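Local structure of phosphoglycerate dehydrogenase (Lactobacillus plantarum, 3EVT) at residues V4-A9 / E13-L18; I41-G46 / A294-F299; T53-P58 / L77-A82. The protein probably catalyses the NAD-dependent oxidation of 3-phospho-D-glycerate to 3-phosphohydroxypyruvate, the first committed step of the phosphorylated route to serine. All coordinates share one frame; numbering follows the deposited sequence.

Contact 1. Residues V4-A9 / E13-L18; sequences VLMAQA and EQLQQL
Between Met6 and the leucines Leu15 and Leu18 no flat group takes part: the contact is methyl against methyl, and the rings that pack on these side chains come from neighbouring strands. Phe27 of strand 26-29 touches all three side chains, while Tyr45 of strand 41-45 packs against Met6. Across the segments, the Met6 thioether and the Leu18 side chain reach toward each other tip to tip, with Met6 CE 3.8 Å from Leu18 CD1. The same methyl lies at a looser 4.4 Å from Leu15 CD1, one helical turn earlier. Met6 is bent twice, at chi2 (-70°) and chi3 (-77°), which curls the chain instead of extending it and gives CE its final heading toward the helix. Strand 3-6, helix 12-21 and strand 26-29 form a beta-alpha-beta unit, and these three residues pack the strand and helix of its first half together. Gln14, on the same helix, bonds through OE1 to Lys11 N and through NE2 to Arg285 O, tying it to helix 284-302. With only 109 Å² buried and no polar atom engaged between the segments, the contact rests on dispersion between apolar side chains; Met6 and Leu18 are buried, whereas Leu15 remains partly exposed.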
# COMPACT_ATOMS: atom_id res chain seq x y z
N VAL A 4 -22.72 20.28 11.30
CA VAL A 4 -21.58 19.81 12.04
C VAL A 4 -21.14 20.88 13.04
O VAL A 4 -20.91 22.04 12.67
CB VAL A 4 -20.37 19.50 11.13
CG1 VAL A 4 -19.22 18.88 11.98
CG2 VAL A 4 -20.77 18.58 10.01
N LEU A 5 -20.97 20.46 14.29
CA LEU A 5 -20.42 21.33 15.30
C LEU A 5 -18.92 21.22 15.19
O LEU A 5 -18.37 20.19 15.53
CB LEU A 5 -20.81 20.85 16.69
CG LEU A 5 -20.19 21.66 17.83
CD1 LEU A 5 -20.58 23.13 17.67
CD2 LEU A 5 -20.72 21.19 19.17
N MET A 6 -18.28 22.28 14.71
CA MET A 6 -16.85 22.38 14.66
C MET A 6 -16.24 22.85 15.99
O MET A 6 -15.89 24.00 16.17
CB MET A 6 -16.49 23.30 13.52
CG MET A 6 -17.14 22.82 12.21
SD MET A 6 -16.43 21.28 11.55
CE MET A 6 -14.92 21.93 10.86
N ALA A 7 -16.06 21.94 16.93
CA ALA A 7 -15.38 22.29 18.18
C ALA A 7 -13.83 22.38 18.02
O ALA A 7 -13.21 23.31 18.54
CB ALA A 7 -15.79 21.34 19.27
N GLN A 8 -13.21 21.48 17.25
CA GLN A 8 -11.79 21.64 16.88
C GLN A 8 -11.64 22.74 15.82
O GLN A 8 -12.38 22.75 14.85
CB GLN A 8 -11.26 20.32 16.34
CG GLN A 8 -9.86 20.37 15.72
CD GLN A 8 -8.80 20.89 16.68
OE1 GLN A 8 -7.93 21.71 16.31
NE2 GLN A 8 -8.87 20.42 17.93
N ALA A 9 -10.70 23.67 16.01
CA ALA A 9 -10.37 24.68 14.99
C ALA A 9 -9.79 24.09 13.68
O ALA A 9 -9.18 23.02 13.67
CB ALA A 9 -9.40 25.71 15.57
N GLU A 13 -8.62 26.84 5.03
CA GLU A 13 -8.71 26.06 3.79
C GLU A 13 -9.39 24.72 3.95
O GLU A 13 -10.03 24.25 3.02
CB GLU A 13 -7.32 25.83 3.18
CG GLU A 13 -6.52 27.12 2.91
CD GLU A 13 -5.56 27.52 4.05
OE1 GLU A 13 -5.11 28.71 4.08
OE2 GLU A 13 -5.24 26.65 4.90
N GLN A 14 -9.22 24.10 5.12
CA GLN A 14 -9.88 22.86 5.48
C GLN A 14 -11.40 23.11 5.53
O GLN A 14 -12.18 22.35 4.95
CB GLN A 14 -9.33 22.35 6.82
CG GLN A 14 -7.87 21.94 6.74
CD GLN A 14 -7.24 21.48 8.08
OE1 GLN A 14 -7.59 21.96 9.18
NE2 GLN A 14 -6.28 20.57 7.99
N LEU A 15 -11.79 24.18 6.22
CA LEU A 15 -13.20 24.63 6.30
C LEU A 15 -13.79 24.89 4.90
O LEU A 15 -14.89 24.42 4.60
CB LEU A 15 -13.33 25.86 7.22
CG LEU A 15 -14.73 26.43 7.47
CD1 LEU A 15 -15.56 25.48 8.32
CD2 LEU A 15 -14.67 27.81 8.13
N GLN A 16 -13.06 25.58 4.03
CA GLN A 16 -13.52 25.79 2.66
C GLN A 16 -13.81 24.49 1.89
O GLN A 16 -14.89 24.34 1.32
CB GLN A 16 -12.52 26.63 1.86
CG GLN A 16 -12.80 28.13 1.89
CD GLN A 16 -14.22 28.49 1.45
OE1 GLN A 16 -14.62 29.65 1.51
NE2 GLN A 16 -14.99 27.49 1.00
N GLN A 17 -12.85 23.58 1.87
CA GLN A 17 -13.03 22.26 1.28
C GLN A 17 -14.37 21.69 1.69
O GLN A 17 -15.11 21.22 0.84
CB GLN A 17 -11.98 21.26 1.78
CG GLN A 17 -10.68 21.20 1.00
CD GLN A 17 -9.49 20.70 1.87
OE1 GLN A 17 -9.55 19.63 2.49
NE2 GLN A 17 -8.42 21.49 1.90
N LEU A 18 -14.64 21.69 3.00
CA LEU A 18 -15.83 21.09 3.57
C LEU A 18 -17.10 21.77 3.07
O LEU A 18 -18.05 21.13 2.66
CB LEU A 18 -15.81 21.18 5.10
CG LEU A 18 -14.98 20.17 5.88
CD1 LEU A 18 -15.13 20.42 7.34
CD2 LEU A 18 -15.45 18.78 5.54

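Contact 2. Residues I41-G46 / A294-F299; sequences IEVMYG and ANFAQF
Val43 and Phe299 approach from opposite directions, the strand residue offering its CG2 methyl and the helix residue the outer part of its ring. The closest approach is Val43 CG2 to Phe299 CE2, 3.6 Å, and the methyl also lies 4.0 Å from Phe299 CZ. It meets this ring obliquely, over neither a clean face nor a clean edge. Phe296, one turn earlier on the helix, treats the same methyl differently: Val43 CG2 sits at its edge, near the ring plane, 4.3 Å from Phe296 CE1. The two ring planes are inclined to each other by about 23°, yet they are displaced to different positions around the methyl, which accounts for the two modes of approach. The valine torsion (chi1 177°) turns CG1 anti to the backbone N and leaves CG2 as the branch that reaches both rings. Strand 41-45 is the central strand of a five-stranded parallel sheet with order 2-1-3-4-5, a flavodoxin-like arrangement, and helix 284-302 returns from far along the chain to cover it, as in other D-2-hydroxyacid dehydrogenases, whose non-nucleotide domain is built from both chain termini. Phe292 of the same helix also packs on Val43 and stacks on Tyr45, while Phe296 makes edge-to-face contacts with Tyr22 and Trp25. On another side of the helix, Asn295 bonds through OD1 to Val306 N and Arg307 N, and through ND2 to Gln66 OE1.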
# COMPACT_ATOMS: atom_id res chain seq x y z
N ILE A 41 -27.50 19.52 15.06
CA ILE A 41 -26.16 18.93 15.10
C ILE A 41 -26.15 17.39 14.93
O ILE A 41 -26.51 16.65 15.83
CB ILE A 41 -25.46 19.38 16.43
CG1 ILE A 41 -25.45 20.92 16.48
CG2 ILE A 41 -24.08 18.77 16.60
CD1 ILE A 41 -25.02 21.53 17.82
N GLU A 42 -25.70 16.91 13.78
CA GLU A 42 -25.63 15.44 13.64
C GLU A 42 -24.22 14.90 13.83
O GLU A 42 -24.03 13.72 14.10
CB GLU A 42 -26.22 14.99 12.30
CG GLU A 42 -27.68 15.34 12.13
CD GLU A 42 -28.23 14.86 10.78
OE1 GLU A 42 -27.87 13.75 10.33
OE2 GLU A 42 -29.01 15.60 10.16
N VAL A 43 -23.25 15.78 13.67
CA VAL A 43 -21.86 15.40 13.80
C VAL A 43 -21.09 16.44 14.65
O VAL A 43 -21.39 17.64 14.63
CB VAL A 43 -21.22 15.30 12.43
CG1 VAL A 43 -19.73 14.99 12.56
CG2 VAL A 43 -22.00 14.28 11.57
N MET A 44 -20.11 15.96 15.40
CA MET A 44 -19.28 16.84 16.16
C MET A 44 -17.84 16.55 15.79
O MET A 44 -17.36 15.40 15.85
CB MET A 44 -19.57 16.65 17.68
CG MET A 44 -19.08 17.80 18.60
SD MET A 44 -19.45 17.50 20.39
CE MET A 44 -21.07 16.79 20.15
N TYR A 45 -17.15 17.58 15.34
CA TYR A 45 -15.71 17.48 15.15
C TYR A 45 -15.00 18.07 16.38
O TYR A 45 -15.04 19.30 16.60
CB TYR A 45 -15.35 18.24 13.89
CG TYR A 45 -13.87 18.27 13.60
CD1 TYR A 45 -13.07 17.15 13.81
CD2 TYR A 45 -13.28 19.42 13.10
CE1 TYR A 45 -11.67 17.20 13.51
CE2 TYR A 45 -11.92 19.46 12.79
CZ TYR A 45 -11.12 18.35 13.00
OH TYR A 45 -9.78 18.48 12.72
N GLY A 46 -14.42 17.19 17.21
CA GLY A 46 -13.79 17.55 18.48
C GLY A 46 -14.77 17.35 19.61
O GLY A 46 -15.96 17.56 19.44
N ALA A 294 -12.14 11.98 6.07
CA ALA A 294 -12.43 10.60 5.59
C ALA A 294 -13.59 9.94 6.31
O ALA A 294 -14.47 9.38 5.66
CB ALA A 294 -11.18 9.71 5.68
N ASN A 295 -13.62 10.01 7.64
CA ASN A 295 -14.76 9.46 8.38
C ASN A 295 -16.10 10.16 8.06
O ASN A 295 -17.15 9.51 8.01
CB ASN A 295 -14.52 9.49 9.88
CG ASN A 295 -13.64 8.31 10.35
OD1 ASN A 295 -13.69 7.22 9.78
ND2 ASN A 295 -12.89 8.52 11.42
N PHE A 296 -16.05 11.47 7.85
CA PHE A 296 -17.24 12.21 7.47
C PHE A 296 -17.71 11.88 6.04
O PHE A 296 -18.90 11.73 5.81
CB PHE A 296 -17.00 13.72 7.66
CG PHE A 296 -18.19 14.61 7.30
CD1 PHE A 296 -19.29 14.71 8.13
CD2 PHE A 296 -18.15 15.41 6.16
CE1 PHE A 296 -20.38 15.55 7.80
CE2 PHE A 296 -19.22 16.23 5.82
CZ PHE A 296 -20.34 16.32 6.65
N ALA A 297 -16.81 11.73 5.07
CA ALA A 297 -17.22 11.37 3.72
C ALA A 297 -17.98 10.03 3.68
O ALA A 297 -18.99 9.89 2.97
CB ALA A 297 -16.01 11.38 2.73
N GLN A 298 -17.53 9.09 4.50
CA GLN A 298 -18.06 7.76 4.55
C GLN A 298 -19.36 7.78 5.34
O GLN A 298 -20.35 7.18 4.92
CB GLN A 298 -17.03 6.86 5.22
CG GLN A 298 -17.39 5.40 5.31
CD GLN A 298 -17.79 4.80 3.99
OE1 GLN A 298 -17.36 5.24 2.91
NE2 GLN A 298 -18.65 3.80 4.06
N PHE A 299 -19.35 8.49 6.47
CA PHE A 299 -20.57 8.77 7.22
C PHE A 299 -21.71 9.36 6.34
O PHE A 299 -22.88 8.99 6.46
CB PHE A 299 -20.29 9.74 8.38
CG PHE A 299 -21.54 10.20 9.05
CD1 PHE A 299 -22.19 9.37 9.96
CD2 PHE A 299 -22.10 11.41 8.71
CE1 PHE A 299 -23.37 9.77 10.54
CE2 PHE A 299 -23.30 11.84 9.30
CZ PHE A 299 -23.95 11.01 10.21

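Contact 3. Residues T53-P58 / L77-A82; sequences TILARP and LKALQA
Leu55 of helix 50-56 supplies the whole of one side of this contact, pressing a single methyl between Ala79 and Leu80 of helix 77-82. The tight part is small: Leu55 CD1 lies 3.8 Å from Ala79 CB and 4.0 Å from Leu80 CD2, with Leu80 CG slightly farther from that methyl at 4.2 Å. The leucine side chains cross at about a right angle, so Leu55 meets the branched end of Leu80 from the flank, whereas Ala79 presents its lone CB directly. In Leu55 the second torsion (chi2 -178°) places CD1 anti to CA, carrying this methyl well out from the helix. The short alanine side chain lets the backbones come near, the CA atoms of Leu55 and Ala79 being 7.1 Å apart. Leu80 is buried and also touches Val85, and Leu55 also rests on Pro76 just ahead of the second helix. Toward the outside the contact quickly gives way to solvent: Ala56, Pro58, Gln81 and Ala82 are exposed, and Leu55 and Ala79 themselves are only partly covered. At the end of the first segment, Arg57 forms a salt bridge between its NE and Asp39 OD1. The two helices are successive connections of the parallel sheet, leading from strand 41-45 to strand 64-66 and from there to strand 86-88. Three aliphatic side chains, without polar or charged pairing across the segments, thus join them by apolar packing, which contributes dispersion and no directional bond, with Leu80 buried and Leu55 and Ala79 still partly open to solvent.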
# COMPACT_ATOMS: atom_id res chain seq x y z
N THR A 53 -24.87 18.66 26.96
CA THR A 53 -26.16 19.36 26.81
C THR A 53 -27.02 18.62 25.78
O THR A 53 -28.11 18.14 26.09
CB THR A 53 -25.97 20.78 26.31
OG1 THR A 53 -24.92 21.42 27.04
CG2 THR A 53 -27.26 21.56 26.49
N ILE A 54 -26.47 18.50 24.55
CA ILE A 54 -27.15 17.87 23.41
C ILE A 54 -27.71 16.47 23.72
O ILE A 54 -28.90 16.18 23.47
CB ILE A 54 -26.20 17.86 22.19
CG1 ILE A 54 -25.99 19.29 21.70
CG2 ILE A 54 -26.78 17.07 21.04
CD1 ILE A 54 -24.81 19.46 20.78
N LEU A 55 -26.87 15.62 24.31
CA LEU A 55 -27.29 14.25 24.63
C LEU A 55 -28.41 14.20 25.66
O LEU A 55 -29.17 13.25 25.70
CB LEU A 55 -26.11 13.39 25.11
CG LEU A 55 -25.01 12.99 24.10
CD1 LEU A 55 -23.98 12.10 24.78
CD2 LEU A 55 -25.58 12.28 22.86
N ALA A 56 -28.50 15.24 26.49
CA ALA A 56 -29.60 15.36 27.48
C ALA A 56 -31.02 15.49 26.86
O ALA A 56 -32.01 15.03 27.43
CB ALA A 56 -29.32 16.55 28.46
N ARG A 57 -31.09 16.13 25.70
CA ARG A 57 -32.33 16.35 24.98
C ARG A 57 -32.82 15.08 24.27
O ARG A 57 -32.18 14.59 23.33
CB ARG A 57 -32.09 17.45 23.95
CG ARG A 57 -31.29 18.60 24.51
CD ARG A 57 -30.98 19.65 23.47
NE ARG A 57 -32.14 19.98 22.66
CZ ARG A 57 -32.86 21.10 22.76
NH1 ARG A 57 -32.59 22.03 23.67
NH2 ARG A 57 -33.88 21.28 21.94
N PRO A 58 -33.97 14.54 24.69
CA PRO A 58 -34.32 13.27 24.02
C PRO A 58 -34.73 13.48 22.54
O PRO A 58 -35.12 12.54 21.85
CB PRO A 58 -35.48 12.72 24.90
CG PRO A 58 -36.09 13.95 25.58
CD PRO A 58 -35.14 15.14 25.39
N LEU A 77 -19.62 7.53 27.56
CA LEU A 77 -19.67 6.29 26.80
C LEU A 77 -21.05 5.66 26.76
O LEU A 77 -21.52 5.29 25.67
CB LEU A 77 -18.65 5.30 27.34
CG LEU A 77 -17.20 5.78 27.24
CD1 LEU A 77 -16.23 4.91 28.10
CD2 LEU A 77 -16.76 5.83 25.77
N LYS A 78 -21.69 5.54 27.92
CA LYS A 78 -23.01 4.90 28.01
C LYS A 78 -24.10 5.67 27.28
O LYS A 78 -24.90 5.08 26.58
CB LYS A 78 -23.42 4.59 29.46
N ALA A 79 -24.15 6.99 27.42
CA ALA A 79 -25.09 7.77 26.64
C ALA A 79 -24.92 7.59 25.10
O ALA A 79 -25.89 7.34 24.37
CB ALA A 79 -25.02 9.25 27.03
N LEU A 80 -23.67 7.68 24.64
CA LEU A 80 -23.32 7.56 23.21
C LEU A 80 -23.78 6.22 22.64
O LEU A 80 -24.41 6.16 21.59
CB LEU A 80 -21.81 7.74 23.03
CG LEU A 80 -21.37 9.18 23.30
CD1 LEU A 80 -19.90 9.26 23.62
CD2 LEU A 80 -21.76 10.09 22.14
N GLN A 81 -23.49 5.15 23.34
CA GLN A 81 -23.95 3.87 22.91
C GLN A 81 -25.49 3.84 22.91
O GLN A 81 -26.11 3.34 21.96
CB GLN A 81 -23.38 2.80 23.83
CG GLN A 81 -23.92 1.40 23.63
CD GLN A 81 -22.84 0.36 23.83
OE1 GLN A 81 -22.66 -0.56 23.01
NE2 GLN A 81 -22.07 0.51 24.91
N ALA A 82 -26.10 4.39 23.95
CA ALA A 82 -27.56 4.28 24.08
C ALA A 82 -28.23 5.05 22.96
O ALA A 82 -29.28 4.67 22.44
CB ALA A 82 -28.04 4.78 25.46

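All three contacts belong to the same five-stranded domain and are apolar, but their depth differs. Contacts 1 and 2 are buried, their centres about 10 Å apart, and share the sheet directly: Leu5 N lies 2.9 Å from Val43 O, a probable hydrogen bond between neighbouring strands. Each sets a helix on a strand, aliphatic in contact 1 and largely aromatic in contact 2, where the helix comes from the far end of the chain. Contact 3, helix on helix, is partly buried and nearer the surface, its centre about 17 Å from that of contact 2. They still touch, through Ile41 CD1 and Ile54 CD1 at 3.6 Å, where strand 41-45 is followed by helix 50-56.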